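Local coordinates for histidine acid phosphatase (Bifidobacterium longum subsp. infantis, PDB 6RXD), which probably removes phosphate groups from inositol polyphosphates such as phytate and from 2,3-bisphosphoglycerate, as a zinc-binding histidine acid phosphatase of the MINPP1 subfamily, at residues Asn212-Gln215 with Asn216-Asn220; Ala222-Ala225 with Gly226-Thr230; Ala342-Phe345 with Ala346-Leu349; Ala351-Phe354 with Tyr355-Pro359; Asn432-Gly436 with Glu437-Pro441. All blocks are in the same frame, centred on the assembly; numbering follows the deposited sequence.

Contact 1. Residues Asn212-Gln215 with Asn216-Asn220; sequences NNYQ and NFVAN
V218 N gives its hydrogen to Y214 O at 3.0 Å, an almost straight bond (172° at the hydrogen), and F217 N donates to N213 O at 2.9 Å in a more bent one. These are i to i+4 bonds of the last turns of the alpha-helix 206-220; N216 N to N212 O and A219 N to Q215 O complete the ladder. On the outer face a water joins two asparagine amides three residues apart: it donates to N213 OD1 at 2.9 Å and accepts from N216 ND2 at 2.8 Å, using the oxygen of one amide and the nitrogen of the other. Asparagine suits this wet surface because it offers both. N212 meets N216 less favourably, amide nitrogen beside amide nitrogen, with planes 70° apart and no bond between them. Toward the protein, Y214 and V218 pack together, while Q215 NE2 bonds to H191 O. Y214 has CG anti to its own N (chi1 164°), which carries the ring along the helix toward V218 and lets OH bond to E356 O on helix 339-357. A leucine here would keep an apolar contact with V218 but is likely to leave E356 O without its hydroxyl partner. On the ring itself the valine touches with one branch, V218 CG1 lying 3.6 Å from Y214 CE1.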
loop_
_atom_site.group_PDB
_atom_site.type_symbol
_atom_site.label_atom_id
_atom_site.label_comp_id
_atom_site.label_asym_id
_atom_site.label_seq_id
_atom_site.Cartn_x
_atom_site.Cartn_y
_atom_site.Cartn_z
ATOM N N ASN A 212 1.201 8.513 -19.003
ATOM C CA ASN A 212 2.405 8.853 -19.748
ATOM C C ASN A 212 3.042 10.168 -19.289
ATOM O O ASN A 212 4.265 10.242 -19.107
ATOM C CB ASN A 212 2.093 8.922 -21.244
ATOM C CG ASN A 212 3.342 8.910 -22.097
ATOM O OD1 ASN A 212 4.204 8.053 -21.938
ATOM N ND2 ASN A 212 3.449 9.874 -23.001
ATOM N N ASN A 213 2.222 11.200 -19.117
ATOM C CA ASN A 213 2.734 12.485 -18.646
ATOM C C ASN A 213 3.341 12.342 -17.254
ATOM O O ASN A 213 4.372 12.937 -16.961
ATOM C CB ASN A 213 1.653 13.563 -18.652
ATOM C CG ASN A 213 1.163 13.889 -20.054
ATOM O OD1 ASN A 213 1.756 13.452 -21.039
ATOM N ND2 ASN A 213 0.076 14.646 -20.145
ATOM N N TYR A 214 2.724 11.520 -16.410
ATOM C CA TYR A 214 3.267 11.298 -15.072
ATOM C C TYR A 214 4.618 10.572 -15.102
ATOM O O TYR A 214 5.562 10.987 -14.426
ATOM C CB TYR A 214 2.261 10.542 -14.188
ATOM C CG TYR A 214 2.892 9.950 -12.940
ATOM C CD1 TYR A 214 3.098 10.725 -11.802
ATOM C CD2 TYR A 214 3.285 8.615 -12.906
ATOM C CE1 TYR A 214 3.685 10.179 -10.652
ATOM C CE2 TYR A 214 3.882 8.069 -11.785
ATOM C CZ TYR A 214 4.079 8.857 -10.660
ATOM O OH TYR A 214 4.675 8.306 -9.551
ATOM N N GLN A 215 4.720 9.494 -15.873
ATOM C CA GLN A 215 5.991 8.771 -15.950
ATOM C C GLN A 215 7.106 9.653 -16.515
ATOM O O GLN A 215 8.239 9.615 -16.027
ATOM C CB GLN A 215 5.843 7.477 -16.761
ATOM C CG GLN A 215 4.987 6.418 -16.062
ATOM C CD GLN A 215 5.637 5.869 -14.805
ATOM O OE1 GLN A 215 6.860 5.907 -14.661
ATOM N NE2 GLN A 215 4.822 5.351 -13.890
ATOM N N ASN A 216 6.787 10.449 -17.534
ATOM C CA ASN A 216 7.765 11.395 -18.076
ATOM C C ASN A 216 8.148 12.468 -17.060
ATOM O O ASN A 216 9.318 12.853 -16.956
ATOM C CB ASN A 216 7.257 12.035 -19.374
ATOM C CG ASN A 216 7.282 11.069 -20.543
ATOM O OD1 ASN A 216 8.047 10.105 -20.547
ATOM N ND2 ASN A 216 6.441 11.323 -21.542
ATOM N N PHE A 217 7.166 12.924 -16.292
ATOM C CA PHE A 217 7.423 13.931 -15.272
ATOM C C PHE A 217 8.427 13.463 -14.225
ATOM O O PHE A 217 9.448 14.121 -13.998
ATOM C CB PHE A 217 6.130 14.345 -14.585
ATOM C CG PHE A 217 6.335 15.364 -13.504
ATOM C CD1 PHE A 217 6.594 16.688 -13.825
ATOM C CD2 PHE A 217 6.279 14.995 -12.164
ATOM C CE1 PHE A 217 6.791 17.631 -12.831
ATOM C CE2 PHE A 217 6.473 15.935 -11.164
ATOM C CZ PHE A 217 6.727 17.253 -11.498
ATOM N N VAL A 218 8.147 12.330 -13.587
ATOM C CA VAL A 218 9.021 11.857 -12.516
ATOM C C VAL A 218 10.399 11.437 -13.022
ATOM O O VAL A 218 11.392 11.591 -12.311
ATOM C CB VAL A 218 8.385 10.730 -11.663
ATOM C CG1 VAL A 218 7.123 11.219 -10.983
ATOM C CG2 VAL A 218 8.099 9.509 -12.511
ATOM N N ALA A 219 10.466 10.936 -14.255
ATOM C CA ALA A 219 11.742 10.505 -14.815
ATOM C C ALA A 219 12.689 11.679 -15.032
ATOM O O ALA A 219 13.907 11.531 -14.901
ATOM C CB ALA A 219 11.535 9.745 -16.123
ATOM N N ASN A 220 12.130 12.842 -15.357
ATOM C CA ASN A 220 12.933 13.981 -15.789
ATOM C C ASN A 220 12.898 15.209 -14.892
ATOM O O ASN A 220 13.505 16.215 -15.219
ATOM C CB ASN A 220 12.517 14.406 -17.201
ATOM C CG ASN A 220 12.756 13.325 -18.217
ATOM O OD1 ASN A 220 13.811 12.693 -18.224
ATOM N ND2 ASN A 220 11.764 13.081 -19.064
HETATM O O HOH W 1 4.595 13.470 -21.684
#

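Contact 2. Residues Ala222-Ala225 with Gly226-Thr230; sequences ATIA and GAEKT
From A222 to K229 the backbone is regular alpha-helix, with G226 N, A227 N, E228 N and K229 N each bonded to the carbonyl four residues back; the shortest of these runs from A227 N to T223 O at 2.8 Å. One turn apart on the same face, I224 and E228 lie side by side and point the same way. E228 has CG anti to its carbonyl carbon (chi1 -74°), where CG rests 3.2 Å from I224 O, and the extended chain beyond it brings OE2 to 3.8 Å from I224 CG2. The isoleucine methyl thus flanks a carboxylate whose oxygens reach past it to E352 and E356, the residues that share a zinc site with E228 in another structure of this protein. No zinc occupies that site here, and the gathered carboxylates would probably repel one another unless protons or a cation intervene. With an alanine here, that zinc site is likely to lack one of its ligands and I224 CG2 its neighbour. Small A227 lets the ring of Y355 come close, while I224 packs on S360 and Y361; through these residues helix 222-232 leans on the end of helix 339-357 and the loop that follows it.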
loop_
_atom_site.group_PDB
_atom_site.type_symbol
_atom_site.label_atom_id
_atom_site.label_comp_id
_atom_site.label_asym_id
_atom_site.label_seq_id
_atom_site.Cartn_x
_atom_site.Cartn_y
_atom_site.Cartn_z
ATOM N N ALA A 222 13.839 17.854 -12.283
ATOM C CA ALA A 222 15.116 18.242 -11.686
ATOM C C ALA A 222 15.049 18.355 -10.164
ATOM O O ALA A 222 16.031 18.071 -9.477
ATOM C CB ALA A 222 15.613 19.554 -12.297
ATOM N N THR A 223 13.903 18.781 -9.639
ATOM C CA THR A 223 13.770 18.947 -8.195
ATOM C C THR A 223 13.770 17.598 -7.504
ATOM O O THR A 223 14.500 17.390 -6.534
ATOM C CB THR A 223 12.512 19.739 -7.823
ATOM O OG1 THR A 223 12.573 21.022 -8.453
ATOM C CG2 THR A 223 12.430 19.929 -6.313
ATOM N N ILE A 224 12.950 16.677 -8.006
ATOM C CA ILE A 224 12.918 15.319 -7.462
ATOM C C ILE A 224 14.297 14.664 -7.530
ATOM O O ILE A 224 14.744 14.053 -6.561
ATOM C CB ILE A 224 11.853 14.445 -8.173
ATOM C CG1 ILE A 224 10.456 14.954 -7.819
ATOM C CG2 ILE A 224 12.003 12.973 -7.789
ATOM C CD1 ILE A 224 9.319 14.426 -8.702
ATOM N N ALA A 225 14.971 14.804 -8.667
ATOM C CA ALA A 225 16.292 14.216 -8.849
ATOM C C ALA A 225 17.294 14.799 -7.855
ATOM O O ALA A 225 18.073 14.061 -7.249
ATOM C CB ALA A 225 16.778 14.420 -10.282
ATOM N N GLY A 226 17.265 16.118 -7.682
ATOM C CA GLY A 226 18.201 16.775 -6.782
ATOM C C GLY A 226 17.930 16.451 -5.323
ATOM O O GLY A 226 18.862 16.237 -4.554
ATOM N N ALA A 227 16.654 16.434 -4.940
ATOM C CA ALA A 227 16.283 16.139 -3.562
ATOM C C ALA A 227 16.687 14.715 -3.211
ATOM O O ALA A 227 17.157 14.441 -2.099
ATOM C CB ALA A 227 14.782 16.342 -3.348
ATOM N N GLU A 228 16.475 13.801 -4.154
ATOM C CA GLU A 228 16.820 12.405 -3.924
ATOM C C GLU A 228 18.327 12.201 -3.820
ATOM O O GLU A 228 18.778 11.360 -3.044
ATOM C CB GLU A 228 16.184 11.495 -4.989
ATOM C CG GLU A 228 14.689 11.339 -4.776
ATOM C CD GLU A 228 14.016 10.384 -5.740
ATOM O OE1 GLU A 228 14.670 9.941 -6.709
ATOM O OE2 GLU A 228 12.815 10.078 -5.522
ATOM N N LYS A 229 19.103 12.957 -4.595
ATOM C CA LYS A 229 20.558 12.927 -4.442
ATOM C C LYS A 229 20.973 13.400 -3.051
ATOM O O LYS A 229 21.797 12.766 -2.387
ATOM C CB LYS A 229 21.256 13.771 -5.515
ATOM C CG LYS A 229 22.758 13.930 -5.240
ATOM C CD LYS A 229 23.485 14.722 -6.307
ATOM C CE LYS A 229 24.982 14.762 -6.002
ATOM N NZ LYS A 229 25.514 13.402 -5.676
ATOM N N THR A 230 20.387 14.510 -2.607
ATOM C CA THR A 230 20.670 15.041 -1.279
ATOM C C THR A 230 20.383 13.980 -0.216
ATOM O O THR A 230 21.175 13.760 0.702
ATOM C CB THR A 230 19.838 16.308 -1.006
ATOM O OG1 THR A 230 20.291 17.361 -1.871
ATOM C CG2 THR A 230 19.985 16.752 0.446
#

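Contact 3. Residues Ala342-Phe345 with Ala346-Leu349; sequences ARMF and AWAL
W347 stands one turn beyond R343 and M344 on the alpha-helix 339-357, and its indole can be followed outward from the backbone. W347 CB sits over two carbonyls of the preceding turn, 3.5 Å from M344 O and 3.7 Å from R343 O, the second of which also receives W347 N. With CG anti to the backbone N (chi1 166°), the indole stands out from the helix, its CE3 side turned to M344. There W347 CE3 lies 3.9 Å from M344 O, which approaches the edge of the indole in its plane, a place where aromatic C-H groups suit an oxygen. W347 CE3 also takes the end of the methionine, M344 CE, at 4.2 Å. The methionine chain reaches it by bending in the same sense at all three torsions, each near -60°, and a flexible unbranched side chain can readily adopt such a curl. At the far side of the ring NE1 donates to Y427 O, so the polar nitrogen of a buried indole is satisfied; Y429 meets the same ring edge-to-face.

The remaining residues suit a helix wedged between others. A346 is small where Y309 of helix 301-317 comes in, and F345 fills the side toward helix 235-245, touching S241 and L244. Beneath them the ladder is unbroken, from A346 N to A342 O at 2.8 Å through to L349 N on F345 O at 3.0 Å. That last carbonyl is also brushed by a side chain, with L349 CG 3.6 Å from F345 O.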
loop_
_atom_site.group_PDB
_atom_site.type_symbol
_atom_site.label_atom_id
_atom_site.label_comp_id
_atom_site.label_asym_id
_atom_site.label_seq_id
_atom_site.Cartn_x
_atom_site.Cartn_y
_atom_site.Cartn_z
ATOM N N ALA A 342 16.755 2.054 12.323
ATOM C CA ALA A 342 15.569 1.695 11.535
ATOM C C ALA A 342 14.795 2.940 11.112
ATOM O O ALA A 342 14.296 3.019 9.986
ATOM C CB ALA A 342 14.646 0.735 12.313
ATOM N N ARG A 343 14.695 3.912 12.015
ATOM C CA ARG A 343 13.986 5.151 11.721
ATOM C C ARG A 343 14.671 5.907 10.576
ATOM O O ARG A 343 14.009 6.469 9.713
ATOM C CB ARG A 343 13.903 6.010 12.989
ATOM C CG ARG A 343 13.246 7.369 12.821
ATOM C CD ARG A 343 13.358 8.162 14.127
ATOM N NE ARG A 343 12.782 9.495 14.005
ATOM C CZ ARG A 343 13.455 10.554 13.573
ATOM N NH1 ARG A 343 12.855 11.733 13.487
ATOM N NH2 ARG A 343 14.732 10.432 13.228
ATOM N N MET A 344 16.006 5.908 10.570
ATOM C CA MET A 344 16.758 6.527 9.476
ATOM C C MET A 344 16.487 5.814 8.149
ATOM O O MET A 344 16.317 6.460 7.115
ATOM C CB MET A 344 18.267 6.515 9.751
ATOM C CG MET A 344 18.701 7.377 10.923
ATOM S SD MET A 344 18.267 9.106 10.687
ATOM C CE MET A 344 19.091 9.452 9.135
ATOM N N PHE A 345 16.485 4.482 8.167
ATOM C CA PHE A 345 16.248 3.709 6.946
ATOM C C PHE A 345 14.817 3.882 6.453
ATOM O O PHE A 345 14.568 3.957 5.247
ATOM C CB PHE A 345 16.550 2.226 7.189
ATOM C CG PHE A 345 17.936 1.976 7.724
ATOM C CD1 PHE A 345 19.008 2.727 7.270
ATOM C CD2 PHE A 345 18.157 1.022 8.710
ATOM C CE1 PHE A 345 20.289 2.510 7.767
ATOM C CE2 PHE A 345 19.439 0.808 9.221
ATOM C CZ PHE A 345 20.504 1.558 8.741
ATOM N N ALA A 346 13.879 3.947 7.395
ATOM C CA ALA A 346 12.489 4.230 7.060
ATOM C C ALA A 346 12.351 5.585 6.388
ATOM O O ALA A 346 11.565 5.739 5.460
ATOM C CB ALA A 346 11.605 4.171 8.310
ATOM N N TRP A 347 13.092 6.576 6.868
ATOM C CA TRP A 347 13.031 7.887 6.224
ATOM C C TRP A 347 13.567 7.804 4.813
ATOM O O TRP A 347 12.982 8.369 3.898
ATOM C CB TRP A 347 13.819 8.926 7.014
ATOM C CG TRP A 347 14.058 10.176 6.240
ATOM C CD1 TRP A 347 13.127 11.123 5.882
ATOM C CD2 TRP A 347 15.316 10.647 5.747
ATOM N NE1 TRP A 347 13.738 12.140 5.178
ATOM C CE2 TRP A 347 15.081 11.870 5.084
ATOM C CE3 TRP A 347 16.618 10.139 5.779
ATOM C CZ2 TRP A 347 16.106 12.606 4.479
ATOM C CZ3 TRP A 347 17.637 10.869 5.168
ATOM C CH2 TRP A 347 17.374 12.087 4.530
ATOM N N ALA A 348 14.688 7.110 4.636
ATOM C CA ALA A 348 15.261 6.952 3.302
ATOM C C ALA A 348 14.239 6.322 2.336
ATOM O O ALA A 348 14.097 6.777 1.198
ATOM C CB ALA A 348 16.538 6.119 3.368
ATOM N N LEU A 349 13.519 5.295 2.781
ATOM C CA LEU A 349 12.504 4.678 1.919
ATOM C C LEU A 349 11.292 5.589 1.707
ATOM O O LEU A 349 10.789 5.730 0.577
ATOM C CB LEU A 349 12.043 3.331 2.470
ATOM C CG LEU A 349 13.091 2.218 2.435
ATOM C CD1 LEU A 349 12.434 0.867 2.731
ATOM C CD2 LEU A 349 13.779 2.199 1.083
#

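Contact 4. Residues Ala351-Phe354 with Tyr355-Pro359; sequences AEDF and YEKGP
D353 OD1 faces the side chain of K357 and receives two waters, one at 2.6 Å and the other at 2.5 Å. Both waters also accept weak bonds from K357 NZ, and the first gives a weak one to E356 OE1. K357 NZ stays 4.1 Å from D353 OD1, so the pair acts through water rather than as a salt bridge; a direct one joins K357 to E401. The backbone bond beneath, K357 N to D353 O, is short at 2.8 Å, whereas G358 N to F354 O is weak. F354 turns its edge to the face of Y355 in a T-shaped pair, with planes at 85°. Its CG, anti to the backbone N (chi1 174°), carries the ring toward P359, with F354 CE1 3.8 Å from P359 CD and the proline crossing it at about a right angle. A flat ring serves well here because Y427 stacks on F354 as well. E352 and E356, one turn apart, run side by side, though the exact place of E352 is doubtful because it has two conformers. Two glutamates at i and i+4, joined by E228 from helix 222-232, form a carboxylate cluster that binds zinc in another structure of this protein.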
loop_
_atom_site.group_PDB
_atom_site.type_symbol
_atom_site.label_atom_id
_atom_site.label_comp_id
_atom_site.label_asym_id
_atom_site.label_seq_id
_atom_site.Cartn_x
_atom_site.Cartn_y
_atom_site.Cartn_z
ATOM N N ALA A 351 11.126 8.773 1.858
ATOM C CA ALA A 351 11.444 9.933 1.025
ATOM C C ALA A 351 11.265 9.669 -0.470
ATOM O O ALA A 351 10.778 10.526 -1.219
ATOM C CB ALA A 351 12.858 10.412 1.306
ATOM N N GLU A 352 11.668 8.493 -0.918
ATOM C CA GLU A 352 11.540 8.158 -2.330
ATOM C C GLU A 352 10.072 8.086 -2.730
ATOM O O GLU A 352 9.675 8.605 -3.773
ATOM C CB GLU A 352 12.220 6.821 -2.624
ATOM C CG GLU A 352 12.498 6.588 -4.086
ATOM C CD GLU A 352 13.959 6.293 -4.344
ATOM O OE1 GLU A 352 14.710 7.234 -4.686
ATOM O OE2 GLU A 352 14.358 5.121 -4.194
ATOM N N ASP A 353 9.270 7.439 -1.896
ATOM C CA ASP A 353 7.835 7.339 -2.181
ATOM C C ASP A 353 7.177 8.713 -2.119
ATOM O O ASP A 353 6.355 9.059 -2.966
ATOM C CB ASP A 353 7.155 6.397 -1.191
ATOM C CG ASP A 353 7.492 4.941 -1.440
ATOM O OD1 ASP A 353 7.792 4.568 -2.597
ATOM O OD2 ASP A 353 7.446 4.169 -0.463
ATOM N N PHE A 354 7.538 9.490 -1.100
ATOM C CA PHE A 354 6.973 10.817 -0.919
ATOM C C PHE A 354 7.183 11.690 -2.152
ATOM O O PHE A 354 6.249 12.347 -2.621
ATOM C CB PHE A 354 7.582 11.502 0.321
ATOM C CG PHE A 354 7.147 12.922 0.486
ATOM C CD1 PHE A 354 5.978 13.227 1.173
ATOM C CD2 PHE A 354 7.895 13.954 -0.076
ATOM C CE1 PHE A 354 5.554 14.538 1.302
ATOM C CE2 PHE A 354 7.479 15.279 0.050
ATOM C CZ PHE A 354 6.307 15.569 0.737
ATOM N N TYR A 355 8.412 11.710 -2.661
ATOM C CA TYR A 355 8.751 12.574 -3.792
ATOM C C TYR A 355 8.204 12.109 -5.136
ATOM O O TYR A 355 7.898 12.938 -5.998
ATOM C CB TYR A 355 10.275 12.762 -3.898
ATOM C CG TYR A 355 10.808 13.883 -3.029
ATOM C CD1 TYR A 355 10.460 15.205 -3.284
ATOM C CD2 TYR A 355 11.658 13.618 -1.964
ATOM C CE1 TYR A 355 10.947 16.234 -2.490
ATOM C CE2 TYR A 355 12.150 14.634 -1.172
ATOM C CZ TYR A 355 11.783 15.937 -1.434
ATOM O OH TYR A 355 12.277 16.950 -0.656
ATOM N N GLU A 356 8.097 10.797 -5.322
ATOM C CA GLU A 356 7.728 10.252 -6.622
ATOM C C GLU A 356 6.238 9.960 -6.738
ATOM O O GLU A 356 5.677 9.976 -7.832
ATOM C CB GLU A 356 8.529 8.974 -6.905
ATOM C CG GLU A 356 10.026 9.197 -7.017
ATOM C CD GLU A 356 10.811 7.899 -7.103
ATOM O OE1 GLU A 356 10.219 6.847 -7.434
ATOM O OE2 GLU A 356 12.027 7.930 -6.836
ATOM N N LYS A 357 5.595 9.696 -5.599
ATOM C CA LYS A 357 4.219 9.195 -5.591
ATOM C C LYS A 357 3.263 9.928 -4.649
ATOM O O LYS A 357 2.045 9.755 -4.746
ATOM C CB LYS A 357 4.238 7.698 -5.237
ATOM C CG LYS A 357 5.087 6.882 -6.220
ATOM C CD LYS A 357 5.399 5.467 -5.742
ATOM C CE LYS A 357 6.275 4.734 -6.759
ATOM N NZ LYS A 357 6.576 3.325 -6.348
ATOM N N GLY A 358 3.808 10.734 -3.748
ATOM C CA GLY A 358 3.002 11.406 -2.745
ATOM C C GLY A 358 2.877 12.890 -3.033
ATOM O O GLY A 358 2.942 13.307 -4.190
ATOM N N PRO A 359 2.708 13.703 -1.981
ATOM C CA PRO A 359 2.543 15.151 -2.173
ATOM C C PRO A 359 3.757 15.774 -2.871
ATOM O O PRO A 359 3.614 16.751 -3.624
ATOM C CB PRO A 359 2.432 15.680 -0.742
ATOM C CG PRO A 359 1.885 14.530 0.039
ATOM C CD PRO A 359 2.544 13.307 -0.568
HETATM O O HOH W 2 8.918 5.075 -4.921
HETATM O O HOH W 3 7.542 2.181 -3.405
#

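Contact 5. Residues Asn432-Gly436 with Glu437-Pro441; sequences NEWRG and ESVTP
W434 and V439 meet because both fold their side chains toward the same spot: W434 holds CG anti to its N (chi1 -160°), and V439 sets CG1 anti to its own N (chi1 170°), which leaves CG2 aimed at the indole. V439 CG2 stands 3.9 Å from the centroid of the W434 five-membered ring, nearly on its normal, a CH-pi contact, while CG1 reaches NE1 of W434 at 3.8 Å. A beta-branched valine suits the place because its two methyls share the ring between them.

The short helix 436-439 starts just after R435, which occupies the N-cap position. R435 O takes two N-H groups: V439 N at 2.9 Å, nearly along the C=O axis, and S438 N from above the carbonyl plane. G436 follows without a side chain, and its own O accepts T440 N. Ahead of the helix the loop is tied together by side-chain bonds. N432 OD1 accepts W434 N in the carbonyl plane, on a lone pair, at 2.9 Å, making an Asx turn. The guanidinium of R435 curls back so that NH2 grips N432 O at 2.8 Å and W434 O at 2.9 Å, both partners lying in its plane. A water completes the link across the start of the helix, donating to E433 O at 2.8 Å and bonding S438 OG at 2.7 Å.

Outward, the indole meets F354 edge-to-face and touches D350 and D353 of helix 339-357, M404 of helix 400-410 touches both W434 and T440, and V439 O receives Y472 OH from strand 467-472.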
loop_
_atom_site.group_PDB
_atom_site.type_symbol
_atom_site.label_atom_id
_atom_site.label_comp_id
_atom_site.label_asym_id
_atom_site.label_seq_id
_atom_site.Cartn_x
_atom_site.Cartn_y
_atom_site.Cartn_z
ATOM N N ASN A 432 7.790 17.255 8.093
ATOM C CA ASN A 432 6.673 16.736 7.318
ATOM C C ASN A 432 5.972 15.597 8.044
ATOM O O ASN A 432 6.614 14.723 8.623
ATOM C CB ASN A 432 7.173 16.264 5.949
ATOM C CG ASN A 432 6.075 16.230 4.904
ATOM O OD1 ASN A 432 5.116 15.482 5.028
ATOM N ND2 ASN A 432 6.226 17.037 3.847
ATOM N N GLU A 433 4.648 15.596 7.977
ATOM C CA GLU A 433 3.846 14.592 8.663
ATOM C C GLU A 433 3.735 13.268 7.895
ATOM O O GLU A 433 3.261 12.274 8.456
ATOM C CB GLU A 433 2.433 15.133 8.887
ATOM C CG GLU A 433 1.744 15.440 7.558
ATOM C CD GLU A 433 0.318 15.898 7.702
ATOM O OE1 GLU A 433 -0.087 16.296 8.824
ATOM O OE2 GLU A 433 -0.400 15.878 6.679
ATOM N N TRP A 434 4.156 13.240 6.631
ATOM C CA TRP A 434 3.991 12.035 5.807
ATOM C C TRP A 434 4.821 10.858 6.313
ATOM O O TRP A 434 6.034 10.971 6.520
ATOM C CB TRP A 434 4.392 12.325 4.365
ATOM C CG TRP A 434 3.835 11.368 3.321
ATOM C CD1 TRP A 434 2.718 11.560 2.558
ATOM C CD2 TRP A 434 4.406 10.114 2.886
ATOM N NE1 TRP A 434 2.549 10.505 1.688
ATOM C CE2 TRP A 434 3.568 9.604 1.870
ATOM C CE3 TRP A 434 5.531 9.372 3.264
ATOM C CZ2 TRP A 434 3.818 8.386 1.224
ATOM C CZ3 TRP A 434 5.785 8.158 2.617
ATOM C CH2 TRP A 434 4.925 7.675 1.614
ATOM N N ARG A 435 4.163 9.721 6.504
ATOM C CA ARG A 435 4.862 8.475 6.848
ATOM C C ARG A 435 4.224 7.339 6.083
ATOM O O ARG A 435 2.993 7.239 6.027
ATOM C CB ARG A 435 4.729 8.147 8.347
ATOM C CG ARG A 435 5.301 9.173 9.306
ATOM C CD ARG A 435 6.815 9.172 9.300
ATOM N NE ARG A 435 7.274 10.083 10.339
ATOM C CZ ARG A 435 7.334 11.404 10.199
ATOM N NH1 ARG A 435 7.729 12.159 11.213
ATOM N NH2 ARG A 435 6.989 11.964 9.053
ATOM N N GLY A 436 5.041 6.466 5.503
ATOM C CA GLY A 436 4.496 5.304 4.819
ATOM C C GLY A 436 3.623 4.457 5.721
ATOM O O GLY A 436 2.584 3.928 5.290
ATOM N N GLU A 437 4.026 4.346 6.980
ATOM C CA GLU A 437 3.362 3.437 7.912
ATOM C C GLU A 437 1.916 3.844 8.167
ATOM O O GLU A 437 1.086 3.003 8.502
ATOM C CB GLU A 437 4.129 3.362 9.243
ATOM C CG GLU A 437 4.060 4.683 10.027
ATOM C CD GLU A 437 4.856 4.707 11.300
ATOM O OE1 GLU A 437 5.716 3.820 11.507
ATOM O OE2 GLU A 437 4.616 5.631 12.112
ATOM N N SER A 438 1.609 5.130 8.019
ATOM C CA SER A 438 0.260 5.608 8.314
ATOM C C SER A 438 -0.517 6.002 7.057
ATOM O O SER A 438 -1.748 5.851 6.993
ATOM C CB SER A 438 0.277 6.734 9.362
ATOM O OG SER A 438 1.249 7.711 9.060
ATOM N N VAL A 439 0.195 6.475 6.040
ATOM C CA VAL A 439 -0.459 6.821 4.787
ATOM C C VAL A 439 -0.842 5.586 3.982
ATOM O O VAL A 439 -1.964 5.482 3.458
ATOM C CB VAL A 439 0.448 7.734 3.955
ATOM C CG1 VAL A 439 -0.107 7.921 2.532
ATOM C CG2 VAL A 439 0.633 9.069 4.682
ATOM N N THR A 440 0.081 4.637 3.903
ATOM C CA THR A 440 -0.114 3.479 3.039
ATOM C C THR A 440 0.454 2.189 3.629
ATOM O O THR A 440 1.360 1.567 3.072
ATOM C CB THR A 440 0.432 3.773 1.624
ATOM O OG1 THR A 440 0.265 2.624 0.787
ATOM C CG2 THR A 440 1.916 4.199 1.668
ATOM N N PRO A 441 -0.089 1.765 4.773
ATOM C CA PRO A 441 0.333 0.472 5.309
ATOM C C PRO A 441 -0.142 -0.626 4.379
ATOM O O PRO A 441 -0.886 -0.373 3.425
ATOM C CB PRO A 441 -0.440 0.379 6.620
ATOM C CG PRO A 441 -1.657 1.295 6.427
ATOM C CD PRO A 441 -1.071 2.432 5.649
HETATM O O HOH W 4 1.518 10.138 7.867
#

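How the contacts relate
Contact 5 is buried, contact 1 lies at the surface, and the other three are partly buried. Contacts 3 and 4 are successive pieces of helix 339-357, while contacts 1 and 2 lie on two helices that follow each other in the chain and touch through F217 and I224. Contact 4 is the meeting point: contact 1 reaches it by a tyrosine hydroxyl on a carbonyl, contact 2 by a carboxylate cluster, and contact 5 by aromatic packing of F354 and P359 on W434. The chemistry follows the place, with asparagines and water on the outside of contact 1, acids between contacts 2 and 4, at a site that holds zinc in another structure of the protein, and rings where contacts 3 and 5 face the interior.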